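Local coordinates for uncharacterized protein (PDB 5T11), which is a dodecameric periplasmic lipoprotein of the PelC type that probably guides Pel polysaccharide export across the outer membrane, at residues P33-S38 with E97-K102. The protein carries 1 engineered substitution. Numbering follows the deposited sequence.
Sequences PDAGHS and EEWRYK
Ala35, in the first turn of helix 35-49, comes nearest to Trp99 of strand 90-99, with their CA atoms 6.7 Å apart. Trp99 carries the whole contact from its side. Its CB points toward the helix, and with CG anti to the backbone N (chi1 -169°) the indole lies with one face against Ala35 CB, which is 3.7 Å from Trp99 CG. This is a CH-pi contact: Ala35 CB lies 3.8 Å from the centroid of the five-membered ring of Trp99, 18° off the ring normal. About one turn on, Ser38 CB meets the six-membered ring obliquely, 3.7 Å from Trp99 CZ2. All three residues are buried. The helix start has its own bonds: Ser38 N donates to Asp34 O, and His37 ND1 donates to Asp34 OD1 (3.3 Å) in the plane of the imidazole. Ala39 and Ile42 of the same helix also touch Trp99, as do Leu141 and Ala145 of helix 141-152. Beside the tryptophan, Glu97 and Glu98 both face Gly112 in a classic beta bulge. The Glu98 carboxylate hydrogen-bonds to Tyr101 OH and Ser142 N of a neighbouring subunit. The contact is helix-on-sheet packing in an alpha/beta fold, with one tryptophan joining helices 35-49 and 141-152 to strand 90-99.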
ATOM      1  N   PRO B  33     -17.345   1.790  17.538  1.00 35.45           N
ATOM      2  CA  PRO B  33     -17.089   1.987  18.970  1.00 34.49           C
ATOM      3  C   PRO B  33     -18.172   2.844  19.608  1.00 32.06           C
ATOM      4  O   PRO B  33     -18.659   3.802  19.007  1.00 40.31           O
ATOM      5  CB  PRO B  33     -15.727   2.697  19.005  1.00 39.27           C
ATOM      6  CG  PRO B  33     -15.061   2.370  17.658  1.00 36.64           C
ATOM      7  CD  PRO B  33     -16.230   2.249  16.684  1.00 32.24           C
ATOM      8  N   ASP B  34     -18.563   2.465  20.825  1.00 44.54           N
ATOM      9  CA  ASP B  34     -19.481   3.217  21.689  1.00 42.44           C
ATOM     10  C   ASP B  34     -20.914   3.239  21.189  1.00 42.65           C
ATOM     11  O   ASP B  34     -21.727   4.006  21.720  1.00 45.08           O
ATOM     12  CB  ASP B  34     -19.022   4.670  21.892  1.00 35.83           C
ATOM     13  CG  ASP B  34     -17.760   4.780  22.709  1.00 46.12           C
ATOM     14  OD1 ASP B  34     -17.627   4.066  23.729  1.00 47.58           O
ATOM     15  OD2 ASP B  34     -16.900   5.601  22.340  1.00 53.06           O
ATOM     16  N   ALA B  35     -21.270   2.418  20.195  1.00 33.78           N
ATOM     17  CA  ALA B  35     -22.644   2.467  19.697  1.00 33.09           C
ATOM     18  C   ALA B  35     -23.653   2.093  20.779  1.00 32.63           C
ATOM     19  O   ALA B  35     -24.775   2.624  20.796  1.00 35.71           O
ATOM     20  CB  ALA B  35     -22.817   1.560  18.465  1.00 33.32           C
ATOM     21  N   GLY B  36     -23.295   1.187  21.690  1.00 32.98           N
ATOM     22  CA  GLY B  36     -24.215   0.881  22.778  1.00 33.04           C
ATOM     23  C   GLY B  36     -24.398   2.064  23.718  1.00 37.78           C
ATOM     24  O   GLY B  36     -25.496   2.307  24.230  1.00 36.57           O
ATOM     25  N   HIS B  37     -23.326   2.819  23.956  1.00 34.18           N
ATOM     26  CA  HIS B  37     -23.439   3.994  24.826  1.00 42.54           C
ATOM     27  C   HIS B  37     -24.257   5.093  24.159  1.00 39.01           C
ATOM     28  O   HIS B  37     -25.030   5.794  24.829  1.00 40.37           O
ATOM     29  CB  HIS B  37     -22.046   4.500  25.211  1.00 40.62           C
ATOM     30  CG  HIS B  37     -21.280   3.537  26.067  1.00 47.38           C
ATOM     31  ND1 HIS B  37     -19.961   3.207  25.830  1.00 48.28           N
ATOM     32  CD2 HIS B  37     -21.657   2.821  27.154  1.00 45.08           C
ATOM     33  CE1 HIS B  37     -19.559   2.331  26.735  1.00 51.96           C
ATOM     34  NE2 HIS B  37     -20.569   2.079  27.549  1.00 53.52           N
ATOM     35  N   SER B  38     -24.104   5.249  22.840  1.00 33.99           N
ATOM     36  CA  SER B  38     -24.947   6.184  22.106  1.00 40.43           C
ATOM     37  C   SER B  38     -26.402   5.784  22.204  1.00 33.48           C
ATOM     38  O   SER B  38     -27.272   6.642  22.390  1.00 42.96           O
ATOM     39  CB  SER B  38     -24.526   6.263  20.631  1.00 33.96           C
ATOM     40  OG  SER B  38     -23.248   6.868  20.541  1.00 34.84           O
ATOM     41  N   GLU B  97     -27.428  -4.358  17.234  1.00 32.98           N
ATOM     42  CA  GLU B  97     -27.022  -5.350  16.241  1.00 33.64           C
ATOM     43  C   GLU B  97     -26.384  -4.728  15.011  1.00 35.89           C
ATOM     44  O   GLU B  97     -25.641  -5.412  14.294  1.00 31.95           O
ATOM     45  CB  GLU B  97     -28.231  -6.199  15.797  1.00 32.96           C
ATOM     46  CG  GLU B  97     -28.777  -7.136  16.890  1.00 36.10           C
ATOM     47  CD  GLU B  97     -29.705  -6.430  17.871  1.00 42.18           C
ATOM     48  OE1 GLU B  97     -30.406  -5.479  17.445  1.00 39.38           O
ATOM     49  OE2 GLU B  97     -29.726  -6.812  19.067  1.00 42.74           O
ATOM     50  N   GLU B  98     -26.651  -3.451  14.746  1.00 32.24           N
ATOM     51  CA  GLU B  98     -26.089  -2.790  13.577  1.00 32.84           C
ATOM     52  C   GLU B  98     -26.177  -1.289  13.791  1.00 34.09           C
ATOM     53  O   GLU B  98     -27.175  -0.783  14.319  1.00 34.07           O
ATOM     54  CB  GLU B  98     -26.831  -3.200  12.297  1.00 34.18           C
ATOM     55  CG  GLU B  98     -26.338  -2.504  11.047  1.00 30.28           C
ATOM     56  CD  GLU B  98     -26.694  -3.266   9.758  1.00 43.45           C
ATOM     57  OE1 GLU B  98     -27.868  -3.697   9.613  1.00 39.39           O
ATOM     58  OE2 GLU B  98     -25.791  -3.426   8.886  1.00 40.39           O
ATOM     59  N   TRP B  99     -25.135  -0.588  13.373  1.00 32.06           N
ATOM     60  CA  TRP B  99     -25.009   0.843  13.611  1.00 30.43           C
ATOM     61  C   TRP B  99     -23.839   1.359  12.786  1.00 33.05           C
ATOM     62  O   TRP B  99     -22.742   1.562  13.319  1.00 32.24           O
ATOM     63  CB  TRP B  99     -24.787   1.096  15.102  1.00 30.88           C
ATOM     64  CG  TRP B  99     -24.886   2.527  15.615  1.00 36.24           C
ATOM     65  CD1 TRP B  99     -24.000   3.550  15.397  1.00 37.51           C
ATOM     66  CD2 TRP B  99     -25.884   3.049  16.519  1.00 37.56           C
ATOM     67  NE1 TRP B  99     -24.402   4.681  16.080  1.00 37.81           N
ATOM     68  CE2 TRP B  99     -25.557   4.404  16.768  1.00 39.55           C
ATOM     69  CE3 TRP B  99     -27.039   2.511  17.109  1.00 40.50           C
ATOM     70  CZ2 TRP B  99     -26.337   5.227  17.600  1.00 35.84           C
ATOM     71  CZ3 TRP B  99     -27.810   3.329  17.936  1.00 42.66           C
ATOM     72  CH2 TRP B  99     -27.445   4.674  18.176  1.00 31.98           C
ATOM     73  N   ARG B 100     -24.037   1.528  11.481  1.00 32.10           N
ATOM     74  CA  ARG B 100     -22.924   1.873  10.597  1.00 35.52           C
ATOM     75  C   ARG B 100     -23.485   2.545   9.357  1.00 35.23           C
ATOM     76  O   ARG B 100     -24.694   2.511   9.103  1.00 29.00           O
ATOM     77  CB  ARG B 100     -22.120   0.625  10.204  1.00 38.60           C
ATOM     78  CG  ARG B 100     -22.962  -0.397   9.400  1.00 34.72           C
ATOM     79  CD  ARG B 100     -22.124  -1.548   8.837  1.00 36.71           C
ATOM     80  NE  ARG B 100     -21.107  -1.060   7.893  1.00 36.94           N
ATOM     81  CZ  ARG B 100     -20.351  -1.849   7.138  1.00 38.79           C
ATOM     82  NH1 ARG B 100     -20.479  -3.176   7.205  1.00 32.98           N
ATOM     83  NH2 ARG B 100     -19.468  -1.314   6.311  1.00 38.84           N
ATOM     84  N   TYR B 101     -22.591   3.160   8.580  1.00 28.89           N
ATOM     85  CA  TYR B 101     -22.891   3.418   7.176  1.00 29.61           C
ATOM     86  C   TYR B 101     -22.454   2.197   6.388  1.00 39.33           C
ATOM     87  O   TYR B 101     -21.408   1.606   6.674  1.00 32.64           O
ATOM     88  CB  TYR B 101     -22.183   4.670   6.638  1.00 30.43           C
ATOM     89  CG  TYR B 101     -22.612   5.966   7.309  1.00 35.08           C
ATOM     90  CD1 TYR B 101     -23.748   6.648   6.876  1.00 35.89           C
ATOM     91  CD2 TYR B 101     -21.887   6.505   8.384  1.00 34.45           C
ATOM     92  CE1 TYR B 101     -24.164   7.831   7.481  1.00 35.23           C
ATOM     93  CE2 TYR B 101     -22.302   7.704   9.005  1.00 28.11           C
ATOM     94  CZ  TYR B 101     -23.447   8.355   8.543  1.00 32.87           C
ATOM     95  OH  TYR B 101     -23.890   9.528   9.129  1.00 33.94           O
ATOM     96  N   LYS B 102     -23.276   1.790   5.421  1.00 31.97           N
ATOM     97  CA  LYS B 102     -22.812   0.762   4.509  1.00 33.75           C
ATOM     98  C   LYS B 102     -21.629   1.312   3.712  1.00 39.89           C
ATOM     99  O   LYS B 102     -21.378   2.521   3.674  1.00 33.51           O
ATOM    100  CB  LYS B 102     -23.950   0.285   3.588  1.00 40.82           C
ATOM    101  CG  LYS B 102     -25.011  -0.559   4.342  1.00 36.27           C
ATOM    102  CD  LYS B 102     -26.359  -0.697   3.584  1.00 37.25           C
ATOM    103  CE  LYS B 102     -26.207  -1.260   2.196  1.00 40.90           C
ATOM    104  NZ  LYS B 102     -27.567  -1.670   1.637  1.00 48.99           N
TER